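Local coordinates for protein 4-hydroxy-3-methylbut-2-enyl diphosphate reductase (Aquifex aeolicus, PDB 3DNF) that catalyses the last step of the non-mevalonate isoprenoid pathway, reducing HMBPP to isopentenyl and dimethylallyl diphosphate at an iron-sulfur cluster, at residues B[245-250]-B[276-281]; B[212-217]-B[239-244]; B[159-164]-B[184-189]; B[113-118]-B[140-145]. One frame throughout, in Å; residues are numbered along the deposited sequence.

How the interactions relate
Followed from the N terminus, the four contacts close in series; none nests in or crosses another. Interaction 4 closes the loop through helix 125-136 and joins strands 115-119 and 141-144. Interaction 3 closes the next, through helix 169-182, in the same parallel sheet; strands 115-119 and 158-163 are neighbours there, and the two centres lie about 8 Å apart. On the other side of the chain's centre, interaction 2 spans helix 222-234 within another parallel sheet. Interaction 1 then closes the loop through strand 257-262, bringing the residues after strand 238-241 onto the C-terminal helix, its centre about 10 Å from that of interaction 2, where L247 packs on I241 and I214.

Interaction 1: residues B[245-250]-B[276-281]; sequences EELQPE and SRIQEI
R277, whose CG packs on CD1 of L247, turns one face of its guanidinium to OE2 of E280, which lies 2.9 Å above the plane, while CG1 of I281 sits in plane at the edge. The contact sets the C-terminal helix 268-281 of an open alpha/beta domain against the loop that follows edge strand 238-241. R277 and E280 form a salt bridge between residues about one helical turn apart, NH2 to OE2 3.2 Å; with the oxygen well out of the guanidinium plane, no N-H aims at it and the attraction is one of charge. The chain of R277 bends at chi2 (33°) and chi3 (99°), and its aliphatic part runs past L247 in the opposite direction. L247 carries the apolar side: its CD1 also reaches CG1 of I278 at 3.7 Å, the two side chains crossing at about a right angle. L247 continues inward onto I214 and I241 of the sheet, and F252 packs on L247, I278 and I281 together. No hydrogen bond links the segments. Further along, I281 touches the loop with both branches: CD1 lies 3.9 Å from the carbonyl O of L247, and CG2 lies 3.9 Å from CA of P249.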
loop_
_atom_site.group_PDB
_atom_site.type_symbol
_atom_site.label_atom_id
_atom_site.label_comp_id
_atom_site.label_asym_id
_atom_site.label_seq_id
_atom_site.Cartn_x
_atom_site.Cartn_y
_atom_site.Cartn_z
ATOM N N GLU B 245 11.620 35.416 26.477
ATOM C CA GLU B 245 10.897 36.217 27.474
ATOM C C GLU B 245 10.041 35.360 28.396
ATOM O O GLU B 245 9.823 35.713 29.554
ATOM C CB GLU B 245 9.995 37.261 26.800
ATOM C CG GLU B 245 10.720 38.366 26.036
ATOM C CD GLU B 245 11.741 39.114 26.880
ATOM O OE1 GLU B 245 12.845 39.386 26.359
ATOM O OE2 GLU B 245 11.449 39.430 28.055
ATOM N N GLU B 246 9.566 34.234 27.875
ATOM C CA GLU B 246 8.658 33.360 28.613
ATOM C C GLU B 246 9.360 32.441 29.617
ATOM O O GLU B 246 8.713 31.909 30.526
ATOM C CB GLU B 246 7.801 32.556 27.640
ATOM C CG GLU B 246 6.977 33.429 26.711
ATOM C CD GLU B 246 6.306 32.639 25.612
ATOM O OE1 GLU B 246 5.486 31.747 25.918
ATOM O OE2 GLU B 246 6.595 32.917 24.436
ATOM N N LEU B 247 10.673 32.275 29.460
ATOM C CA LEU B 247 11.483 31.445 30.358
ATOM C C LEU B 247 11.418 31.914 31.810
ATOM O O LEU B 247 12.029 32.925 32.177
ATOM C CB LEU B 247 12.945 31.405 29.897
ATOM C CG LEU B 247 13.273 30.616 28.628
ATOM C CD1 LEU B 247 14.657 30.981 28.083
ATOM C CD2 LEU B 247 13.153 29.108 28.869
ATOM N N GLN B 248 10.674 31.174 32.624
ATOM C CA GLN B 248 10.520 31.502 34.040
ATOM C C GLN B 248 11.734 31.008 34.812
ATOM O O GLN B 248 12.071 29.824 34.728
ATOM C CB GLN B 248 9.248 30.875 34.610
ATOM C CG GLN B 248 7.957 31.415 34.006
ATOM C CD GLN B 248 6.726 30.662 34.479
ATOM O OE1 GLN B 248 5.780 30.458 33.716
ATOM N NE2 GLN B 248 6.731 30.242 35.739
ATOM N N PRO B 249 12.398 31.910 35.564
ATOM C CA PRO B 249 13.548 31.523 36.392
ATOM C C PRO B 249 13.212 30.341 37.300
ATOM O O PRO B 249 14.091 29.535 37.622
ATOM C CB PRO B 249 13.811 32.778 37.231
ATOM C CG PRO B 249 13.303 33.897 36.392
ATOM C CD PRO B 249 12.098 33.351 35.681
ATOM N N GLU B 250 11.936 30.246 37.676
ATOM C CA GLU B 250 11.421 29.199 38.560
ATOM C C GLU B 250 11.718 27.790 38.042
ATOM O O GLU B 250 12.065 26.896 38.826
ATOM C CB GLU B 250 9.911 29.380 38.747
ATOM C CG GLU B 250 9.289 28.466 39.798
ATOM C CD GLU B 250 7.814 28.742 40.022
ATOM O OE1 GLU B 250 7.375 28.695 41.198
ATOM O OE2 GLU B 250 7.096 29.006 39.028
ATOM N N SER B 276 21.067 31.299 25.724
ATOM C CA SER B 276 21.852 32.219 26.548
ATOM C C SER B 276 21.033 32.941 27.623
ATOM O O SER B 276 21.601 33.493 28.567
ATOM C CB SER B 276 22.687 33.187 25.703
ATOM O OG SER B 276 21.969 33.661 24.592
ATOM N N ARG B 277 19.707 32.926 27.491
ATOM C CA ARG B 277 18.840 33.402 28.576
ATOM C C ARG B 277 18.798 32.353 29.687
ATOM O O ARG B 277 18.798 32.701 30.870
ATOM C CB ARG B 277 17.438 33.796 28.060
ATOM C CG ARG B 277 16.326 34.029 29.117
ATOM C CD ARG B 277 16.794 34.621 30.455
ATOM N NE ARG B 277 16.588 36.059 30.584
ATOM C CZ ARG B 277 16.446 36.693 31.744
ATOM N NH1 ARG B 277 16.481 36.022 32.893
ATOM N NH2 ARG B 277 16.262 38.007 31.758
ATOM N N ILE B 278 18.788 31.075 29.307
ATOM C CA ILE B 278 18.885 29.980 30.286
ATOM C C ILE B 278 20.218 30.043 31.040
ATOM O O ILE B 278 20.253 29.871 32.262
ATOM C CB ILE B 278 18.646 28.591 29.631
ATOM C CG1 ILE B 278 17.177 28.459 29.207
ATOM C CG2 ILE B 278 19.024 27.458 30.579
ATOM C CD1 ILE B 278 16.883 27.294 28.288
ATOM N N GLN B 279 21.300 30.325 30.313
ATOM C CA GLN B 279 22.619 30.547 30.922
ATOM C C GLN B 279 22.668 31.787 31.820
ATOM O O GLN B 279 23.473 31.847 32.751
ATOM C CB GLN B 279 23.709 30.629 29.848
ATOM C CG GLN B 279 24.171 29.269 29.347
ATOM C CD GLN B 279 24.865 29.335 27.998
ATOM O OE1 GLN B 279 24.545 30.179 27.159
ATOM N NE2 GLN B 279 25.816 28.433 27.778
ATOM N N GLU B 280 21.806 32.762 31.529
ATOM C CA GLU B 280 21.670 33.978 32.328
ATOM C C GLU B 280 20.836 33.729 33.589
ATOM O O GLU B 280 21.029 34.396 34.608
ATOM C CB GLU B 280 21.035 35.093 31.493
ATOM C CG GLU B 280 21.186 36.479 32.094
ATOM C CD GLU B 280 19.979 37.359 31.848
ATOM O OE1 GLU B 280 19.776 37.791 30.695
ATOM O OE2 GLU B 280 19.237 37.628 32.818
ATOM N N ILE B 281 19.905 32.780 33.502
ATOM C CA ILE B 281 19.120 32.334 34.659
ATOM C C ILE B 281 19.997 31.520 35.624
ATOM O O ILE B 281 19.886 31.664 36.847
ATOM C CB ILE B 281 17.852 31.543 34.219
ATOM C CG1 ILE B 281 16.829 32.495 33.591
ATOM C CG2 ILE B 281 17.224 30.788 35.400
ATOM C CD1 ILE B 281 15.695 31.803 32.872
#

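Interaction 2: residues B[212-217]-B[239-244]; sequences VMIIIG and YHIETA
Chi1 of 167° places CG of H240 beside its own carbonyl carbon, which carries the imidazole forward along the strand to G217; in Y239, chi1 of -58° turns the ring back beside the backbone N, toward V212. There the ring meets CG2 of V212 at its edge, CD1 to CG2 3.9 Å. The strands are parallel neighbours in one sheet, in the register I214-Y239, I215-H240 and I216-I241. Backbone hydrogen bonds run alternately from each side: Y239 N to M213 O, I215 N to Y239 O, I241 N to I215 O and G217 N to I241 O (3.0 Å). On the face of I214, I216 and I241, which helix 268-281 covers, CG2 of I214 packs on CG1 of I241 at 3.8 Å. I215 and H240 face helix 222-234, which completes this beta-alpha-beta unit. Beyond the last bridge, H240 NE2 gives G217 O a bent, weak hydrogen bond, 2.8 Å at 127°, and CG of E242 stands 3.1 Å from the same oxygen; OE2 of E242 is hydrogen-bonded to K219 N. The G217 carbonyl thus gains a modest polar tie where the strand ends, near S221, predicted to bind the diphosphate substrate.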
loop_
_atom_site.group_PDB
_atom_site.type_symbol
_atom_site.label_atom_id
_atom_site.label_comp_id
_atom_site.label_asym_id
_atom_site.label_seq_id
_atom_site.Cartn_x
_atom_site.Cartn_y
_atom_site.Cartn_z
ATOM N N VAL B 212 14.925 19.459 32.591
ATOM C CA VAL B 212 13.869 20.263 31.981
ATOM C C VAL B 212 14.030 20.239 30.477
ATOM O O VAL B 212 15.151 20.283 29.968
ATOM C CB VAL B 212 13.866 21.738 32.493
ATOM C CG1 VAL B 212 15.287 22.286 32.613
ATOM C CG2 VAL B 212 13.026 22.654 31.589
ATOM N N MET B 213 12.891 20.142 29.795
ATOM C CA MET B 213 12.810 20.242 28.347
ATOM C C MET B 213 12.153 21.561 27.952
ATOM O O MET B 213 11.072 21.895 28.440
ATOM C CB MET B 213 12.015 19.055 27.787
ATOM C CG MET B 213 12.850 17.813 27.507
ATOM S SD MET B 213 14.192 18.118 26.310
ATOM C CE MET B 213 13.333 18.368 24.752
ATOM N N ILE B 214 12.827 22.309 27.078
ATOM C CA ILE B 214 12.273 23.519 26.456
ATOM C C ILE B 214 11.983 23.278 24.977
ATOM O O ILE B 214 12.875 22.893 24.220
ATOM C CB ILE B 214 13.230 24.747 26.593
ATOM C CG1 ILE B 214 13.639 24.988 28.056
ATOM C CG2 ILE B 214 12.612 26.005 25.943
ATOM C CD1 ILE B 214 12.476 25.220 29.053
ATOM N N ILE B 215 10.732 23.501 24.580
ATOM C CA ILE B 215 10.295 23.360 23.190
ATOM C C ILE B 215 9.911 24.743 22.655
ATOM O O ILE B 215 9.012 25.406 23.195
ATOM C CB ILE B 215 9.106 22.345 23.050
ATOM C CG1 ILE B 215 9.491 20.930 23.552
ATOM C CG2 ILE B 215 8.535 22.342 21.629
ATOM C CD1 ILE B 215 10.693 20.273 22.864
ATOM N N ILE B 216 10.614 25.188 21.616
ATOM C CA ILE B 216 10.411 26.530 21.074
ATOM C C ILE B 216 9.594 26.476 19.767
ATOM O O ILE B 216 9.761 25.566 18.950
ATOM C CB ILE B 216 11.762 27.267 20.843
ATOM C CG1 ILE B 216 12.631 27.227 22.093
ATOM C CG2 ILE B 216 11.520 28.730 20.426
ATOM C CD1 ILE B 216 14.110 27.398 21.792
ATOM N N GLY B 217 8.698 27.450 19.590
ATOM C CA GLY B 217 7.930 27.564 18.359
ATOM C C GLY B 217 6.644 28.332 18.529
ATOM O O GLY B 217 6.160 28.515 19.654
ATOM N N TYR B 239 8.265 22.650 28.790
ATOM C CA TYR B 239 7.561 23.909 28.688
ATOM C C TYR B 239 7.666 24.333 27.257
ATOM O O TYR B 239 8.749 24.286 26.672
ATOM C CB TYR B 239 8.185 24.947 29.619
ATOM C CG TYR B 239 8.185 24.512 31.075
ATOM C CD1 TYR B 239 9.297 23.881 31.635
ATOM C CD2 TYR B 239 7.063 24.708 31.885
ATOM C CE1 TYR B 239 9.298 23.463 32.965
ATOM C CE2 TYR B 239 7.053 24.300 33.215
ATOM C CZ TYR B 239 8.174 23.678 33.752
ATOM O OH TYR B 239 8.167 23.272 35.074
ATOM N N HIS B 240 6.533 24.704 26.677
ATOM C CA HIS B 240 6.545 25.263 25.334
ATOM C C HIS B 240 6.605 26.795 25.396
ATOM O O HIS B 240 5.881 27.413 26.176
ATOM C CB HIS B 240 5.327 24.783 24.536
ATOM C CG HIS B 240 5.104 25.557 23.278
ATOM N ND1 HIS B 240 4.114 26.509 23.159
ATOM C CD2 HIS B 240 5.775 25.564 22.102
ATOM C CE1 HIS B 240 4.172 27.053 21.957
ATOM N NE2 HIS B 240 5.170 26.496 21.298
ATOM N N ILE B 241 7.485 27.405 24.596
ATOM C CA ILE B 241 7.625 28.870 24.572
ATOM C C ILE B 241 7.822 29.406 23.146
ATOM O O ILE B 241 8.340 28.697 22.286
ATOM C CB ILE B 241 8.787 29.379 25.480
ATOM C CG1 ILE B 241 10.132 28.800 25.035
ATOM C CG2 ILE B 241 8.531 29.052 26.956
ATOM C CD1 ILE B 241 11.329 29.608 25.498
ATOM N N GLU B 242 7.401 30.652 22.919
ATOM C CA GLU B 242 7.599 31.334 21.635
ATOM C C GLU B 242 8.814 32.269 21.669
ATOM O O GLU B 242 9.443 32.525 20.634
ATOM C CB GLU B 242 6.347 32.121 21.254
ATOM C CG GLU B 242 5.215 31.264 20.725
ATOM C CD GLU B 242 4.005 32.083 20.315
ATOM O OE1 GLU B 242 3.740 33.128 20.954
ATOM O OE2 GLU B 242 3.307 31.674 19.359
ATOM N N THR B 243 9.134 32.767 22.862
ATOM C CA THR B 243 10.230 33.713 23.066
ATOM C C THR B 243 10.979 33.378 24.353
ATOM O O THR B 243 10.387 32.841 25.302
ATOM C CB THR B 243 9.691 35.185 23.141
ATOM O OG1 THR B 243 8.964 35.491 21.943
ATOM C CG2 THR B 243 10.827 36.198 23.274
ATOM N N ALA B 244 12.272 33.700 24.386
ATOM C CA ALA B 244 13.070 33.639 25.619
ATOM C C ALA B 244 12.444 34.412 26.795
ATOM O O ALA B 244 12.712 34.098 27.963
ATOM C CB ALA B 244 14.485 34.132 25.358
#

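Interaction 3: residues B[159-164]-B[184-189]; sequences VGIVAQ and KEVKVI
V159 and I161 run parallel to V186 and V188, the strand axes 4.6 Å apart and inclined by 22°, with four backbone hydrogen bonds in alternation: V159 N to E185 O, K187 N to V159 O, I161 N to K187 O (2.7 Å) and I189 N to I161 O. CA-H groups of V186, G160 and V188 add contacts to V159 O, K187 O and I161 O, oxygens that already accept an amide N-H. On the face under helix 169-182, the contact is carried by I161 and V186. With CG1 of I161 beside its backbone N (chi1 -55°), the branch slants back along the strand and CD1 meets CG1 of V186 at 3.6 Å, two residues before V188, its own bridge partner; CB of I161 stands farther from CG2 of V188, at 4.4 Å. F172 of the helix packs on both I161 and V188. On the other face V162 and I189 lie side by side, CG1 to CB 4.2 Å, and V162 continues onto V106 and L109 of helix 97-111. K187 leads its amine away to E112 and to E185 of the second subunit, while E185 of this chain pairs with R158 and, reciprocally, with K187 of the second subunit. V186, K187 and V188 also pair antiparallel with a strand of that subunit, continuing the sheet across the dimer. The arrangement is a beta-alpha-beta crossover of an open, parallel alpha/beta domain; its strand 158-163 leads toward T165 in the iron-sulfur cluster pocket.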
loop_
_atom_site.group_PDB
_atom_site.type_symbol
_atom_site.label_atom_id
_atom_site.label_comp_id
_atom_site.label_asym_id
_atom_site.label_seq_id
_atom_site.Cartn_x
_atom_site.Cartn_y
_atom_site.Cartn_z
ATOM N N VAL B 159 -1.547 2.396 -11.273
ATOM C CA VAL B 159 -1.554 3.618 -10.484
ATOM C C VAL B 159 -0.184 3.833 -9.848
ATOM O O VAL B 159 0.368 2.920 -9.247
ATOM C CB VAL B 159 -2.672 3.662 -9.384
ATOM C CG1 VAL B 159 -2.530 4.911 -8.505
ATOM C CG2 VAL B 159 -4.055 3.587 -10.018
ATOM N N GLY B 160 0.377 5.032 -10.060
ATOM C CA GLY B 160 1.613 5.441 -9.372
ATOM C C GLY B 160 1.332 6.406 -8.243
ATOM O O GLY B 160 0.650 7.430 -8.423
ATOM N N ILE B 161 1.963 6.155 -7.078
ATOM C CA ILE B 161 1.640 6.903 -5.903
ATOM C C ILE B 161 2.858 7.623 -5.360
ATOM O O ILE B 161 3.903 6.985 -5.152
ATOM C CB ILE B 161 0.994 5.997 -4.811
ATOM C CG1 ILE B 161 -0.205 5.288 -5.419
ATOM C CG2 ILE B 161 0.577 6.786 -3.546
ATOM C CD1 ILE B 161 -0.810 4.210 -4.530
ATOM N N VAL B 162 2.697 8.936 -5.170
ATOM C CA VAL B 162 3.724 9.746 -4.501
ATOM C C VAL B 162 3.102 10.521 -3.315
ATOM O O VAL B 162 1.877 10.466 -3.092
ATOM C CB VAL B 162 4.446 10.711 -5.475
ATOM C CG1 VAL B 162 5.182 9.891 -6.531
ATOM C CG2 VAL B 162 3.486 11.712 -6.063
ATOM N N ALA B 163 3.947 11.206 -2.535
ATOM C CA ALA B 163 3.476 11.920 -1.347
ATOM C C ALA B 163 3.957 13.359 -1.340
ATOM O O ALA B 163 5.061 13.688 -1.809
ATOM C CB ALA B 163 3.949 11.235 -0.060
ATOM N N GLN B 164 3.095 14.227 -0.843
ATOM C CA GLN B 164 3.539 15.540 -0.412
ATOM C C GLN B 164 4.638 15.287 0.641
ATOM O O GLN B 164 4.546 14.352 1.436
ATOM C CB GLN B 164 2.358 16.286 0.182
ATOM C CG GLN B 164 2.652 17.743 0.568
ATOM C CD GLN B 164 1.513 18.367 1.347
ATOM O OE1 GLN B 164 0.463 17.749 1.523
ATOM N NE2 GLN B 164 1.704 19.601 1.819
ATOM N N LYS B 184 -4.692 -3.340 -10.552
ATOM C CA LYS B 184 -3.843 -4.463 -10.938
ATOM C C LYS B 184 -2.385 -4.263 -10.563
ATOM O O LYS B 184 -1.730 -5.206 -10.169
ATOM C CB LYS B 184 -3.906 -4.712 -12.429
ATOM C CG LYS B 184 -3.018 -5.864 -12.919
ATOM C CD LYS B 184 -2.927 -5.851 -14.452
ATOM C CE LYS B 184 -2.343 -7.152 -14.986
ATOM N NZ LYS B 184 -3.106 -7.616 -16.205
ATOM N N GLU B 185 -1.906 -3.032 -10.732
ATOM C CA GLU B 185 -0.507 -2.737 -10.571
ATOM C C GLU B 185 -0.321 -1.365 -9.950
ATOM O O GLU B 185 -0.854 -0.369 -10.427
ATOM C CB GLU B 185 0.196 -2.831 -11.920
ATOM C CG GLU B 185 1.574 -2.334 -11.893
ATOM C CD GLU B 185 2.283 -2.499 -13.209
ATOM O OE1 GLU B 185 2.031 -3.499 -13.926
ATOM O OE2 GLU B 185 3.116 -1.619 -13.508
ATOM N N VAL B 186 0.431 -1.330 -8.852
ATOM C CA VAL B 186 0.637 -0.077 -8.162
ATOM C C VAL B 186 2.140 0.134 -8.043
ATOM O O VAL B 186 2.852 -0.778 -7.650
ATOM C CB VAL B 186 0.015 -0.074 -6.742
ATOM C CG1 VAL B 186 0.459 1.194 -5.987
ATOM C CG2 VAL B 186 -1.491 -0.127 -6.842
ATOM N N LYS B 187 2.621 1.340 -8.357
ATOM C CA LYS B 187 4.004 1.669 -8.067
ATOM C C LYS B 187 4.057 2.839 -7.103
ATOM O O LYS B 187 3.401 3.847 -7.311
ATOM C CB LYS B 187 4.796 2.001 -9.341
ATOM C CG LYS B 187 6.221 2.456 -9.080
ATOM C CD LYS B 187 7.026 2.391 -10.360
ATOM C CE LYS B 187 8.390 3.026 -10.233
ATOM N NZ LYS B 187 9.197 2.708 -11.457
ATOM N N VAL B 188 4.833 2.696 -6.030
ATOM C CA VAL B 188 4.937 3.744 -5.049
ATOM C C VAL B 188 6.343 4.265 -5.015
ATOM O O VAL B 188 7.306 3.498 -4.930
ATOM C CB VAL B 188 4.627 3.196 -3.622
ATOM C CG1 VAL B 188 4.707 4.297 -2.533
ATOM C CG2 VAL B 188 3.292 2.456 -3.615
ATOM N N ILE B 189 6.463 5.585 -5.152
ATOM C CA ILE B 189 7.741 6.209 -4.867
ATOM C C ILE B 189 7.540 7.055 -3.606
ATOM O O ILE B 189 6.847 8.095 -3.621
ATOM C CB ILE B 189 8.228 7.055 -6.050
ATOM C CG1 ILE B 189 8.363 6.166 -7.296
ATOM C CG2 ILE B 189 9.562 7.800 -5.634
ATOM C CD1 ILE B 189 8.613 6.980 -8.576
#

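Interaction 4: residues B[113-118]-B[140-145]; sequences GYFVVL and KGIVVE
F115 lays its ring over the backbone of G141: CA of G141 stands 4.0 Å from the ring centroid and 20° off the normal, a CH-pi contact on one face. Chi1 of 177° swings the ring over the neighbouring strand. K140 crosses the phenyl at about a right angle, its CG 3.7 Å from CD1 of F115 in the modelled conformer, one of two. I142 comes obliquely from the far end, CG1 to CE2 of F115 4.0 Å, and lies alongside V117, both pointing the same way. V117 in turn reaches V144, CG1 to CG2 3.6 Å, so F115, V117, I142 and V144 form one apolar row, against which A153 and I150 pack; H156 stacks on the F115 ring. On the opposite face V116 meets helix 97-111, and L118 and V143 meet helix 125-136. Between these faces the strands run parallel, bonded V116 N to K140 O (2.9 Å), I142 N to V116 O, L118 N to I142 O and V144 N to L118 O. With no side chain, G141 brings its CA to 2.9 Å from V116 O. Just before the first of these bonds a water bridges the strands, donating to Y114 O (2.8 Å) and accepting from K140 N. G113, with positive phi, ends helix 97-111 in a Schellman motif. The whole is a beta-alpha-beta unit, strand 115-119, helix 125-136 and strand 141-144, at one edge of the parallel sheet, four-stranded within this subunit; E126, the predicted proton donor, sits on its helix, its side chain about 6 Å from that of L118.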
loop_
_atom_site.group_PDB
_atom_site.type_symbol
_atom_site.label_atom_id
_atom_site.label_comp_id
_atom_site.label_asym_id
_atom_site.label_seq_id
_atom_site.Cartn_x
_atom_site.Cartn_y
_atom_site.Cartn_z
ATOM N N GLY B 113 3.773 5.191 -17.716
ATOM C CA GLY B 113 2.407 4.861 -18.128
ATOM C C GLY B 113 1.445 4.786 -16.943
ATOM O O GLY B 113 0.359 4.205 -17.060
ATOM N N TYR B 114 1.821 5.351 -15.801
ATOM C CA TYR B 114 0.911 5.323 -14.634
ATOM C C TYR B 114 -0.033 6.520 -14.542
ATOM O O TYR B 114 0.323 7.630 -14.965
ATOM C CB TYR B 114 1.687 5.292 -13.295
ATOM C CG TYR B 114 2.448 4.019 -13.074
ATOM C CD1 TYR B 114 1.830 2.914 -12.513
ATOM C CD2 TYR B 114 3.795 3.893 -13.498
ATOM C CE1 TYR B 114 2.530 1.721 -12.335
ATOM C CE2 TYR B 114 4.499 2.717 -13.318
ATOM C CZ TYR B 114 3.856 1.625 -12.735
ATOM O OH TYR B 114 4.534 0.460 -12.568
ATOM N N PHE B 115 -1.225 6.285 -13.981
ATOM C CA PHE B 115 -2.111 7.368 -13.525
ATOM C C PHE B 115 -1.600 7.754 -12.120
ATOM O O PHE B 115 -1.416 6.891 -11.301
ATOM C CB PHE B 115 -3.537 6.840 -13.407
ATOM C CG PHE B 115 -4.525 7.851 -12.887
ATOM C CD1 PHE B 115 -5.144 8.746 -13.758
ATOM C CD2 PHE B 115 -4.842 7.902 -11.523
ATOM C CE1 PHE B 115 -6.078 9.689 -13.278
ATOM C CE2 PHE B 115 -5.777 8.843 -11.029
ATOM C CZ PHE B 115 -6.407 9.721 -11.911
ATOM N N VAL B 116 -1.361 9.031 -11.880
ATOM C CA VAL B 116 -0.644 9.434 -10.648
ATOM C C VAL B 116 -1.632 9.817 -9.533
ATOM O O VAL B 116 -2.533 10.636 -9.704
ATOM C CB VAL B 116 0.362 10.572 -10.942
ATOM C CG1 VAL B 116 0.996 11.128 -9.641
ATOM C CG2 VAL B 116 1.480 10.027 -11.845
ATOM N N VAL B 117 -1.371 9.276 -8.345
ATOM C CA VAL B 117 -1.997 9.743 -7.137
ATOM C C VAL B 117 -0.976 10.475 -6.250
ATOM O O VAL B 117 0.077 9.937 -5.947
ATOM C CB VAL B 117 -2.600 8.548 -6.401
ATOM C CG1 VAL B 117 -2.883 8.898 -4.935
ATOM C CG2 VAL B 117 -3.875 8.044 -7.123
ATOM N N LEU B 118 -1.260 11.729 -5.955
ATOM C CA LEU B 118 -0.416 12.530 -5.051
ATOM C C LEU B 118 -1.144 12.565 -3.716
ATOM O O LEU B 118 -2.191 13.185 -3.617
ATOM C CB LEU B 118 -0.237 13.946 -5.619
ATOM C CG LEU B 118 0.467 15.034 -4.811
ATOM C CD1 LEU B 118 1.838 14.537 -4.384
ATOM C CD2 LEU B 118 0.560 16.309 -5.699
ATOM N N LYS B 140 -1.386 12.480 -16.038
ATOM C CA LYS B 140 -2.722 12.623 -15.504
ATOM C C LYS B 140 -2.779 12.046 -14.102
ATOM O O LYS B 140 -2.089 11.070 -13.762
ATOM C CB LYS B 140 -3.762 11.981 -16.440
ATOM C CG LYS B 140 -3.583 10.509 -16.647
ATOM C CD LYS B 140 -4.515 9.991 -17.767
ATOM C CE LYS B 140 -4.398 8.470 -17.827
ATOM N NZ LYS B 140 -5.035 7.849 -19.032
ATOM N N GLY B 141 -3.590 12.673 -13.268
ATOM C CA GLY B 141 -3.625 12.242 -11.863
ATOM C C GLY B 141 -4.522 13.083 -10.977
ATOM O O GLY B 141 -5.127 14.085 -11.413
ATOM N N ILE B 142 -4.592 12.683 -9.711
ATOM C CA ILE B 142 -5.367 13.411 -8.731
ATOM C C ILE B 142 -4.569 13.568 -7.419
ATOM O O ILE B 142 -3.570 12.855 -7.213
ATOM C CB ILE B 142 -6.692 12.702 -8.411
ATOM C CG1 ILE B 142 -6.429 11.249 -7.955
ATOM C CG2 ILE B 142 -7.654 12.730 -9.633
ATOM C CD1 ILE B 142 -7.648 10.495 -7.420
ATOM N N VAL B 143 -5.084 14.460 -6.570
ATOM C CA VAL B 143 -4.658 14.569 -5.153
ATOM C C VAL B 143 -5.607 13.765 -4.284
ATOM O O VAL B 143 -6.831 13.852 -4.439
ATOM C CB VAL B 143 -4.649 16.039 -4.660
ATOM C CG1 VAL B 143 -4.139 16.095 -3.176
ATOM C CG2 VAL B 143 -3.769 16.877 -5.563
ATOM N N VAL B 144 -5.040 12.950 -3.396
ATOM C CA VAL B 144 -5.820 12.208 -2.435
ATOM C C VAL B 144 -5.565 12.806 -1.055
ATOM O O VAL B 144 -4.473 12.661 -0.494
ATOM C CB VAL B 144 -5.470 10.673 -2.514
ATOM C CG1 VAL B 144 -6.049 9.925 -1.257
ATOM C CG2 VAL B 144 -6.094 10.061 -3.782
ATOM N N GLU B 145 -6.591 13.469 -0.506
ATOM C CA GLU B 145 -6.451 14.120 0.791
ATOM C C GLU B 145 -7.187 13.334 1.862
ATOM O O GLU B 145 -6.784 13.321 3.034
ATOM C CB GLU B 145 -6.930 15.576 0.740
ATOM C CG GLU B 145 -6.689 16.281 2.060
ATOM C CD GLU B 145 -6.902 17.772 2.005
ATOM O OE1 GLU B 145 -6.979 18.352 0.890
ATOM O OE2 GLU B 145 -6.953 18.366 3.110
HETATM O O HOH W 1 0.460 10.299 -15.672
#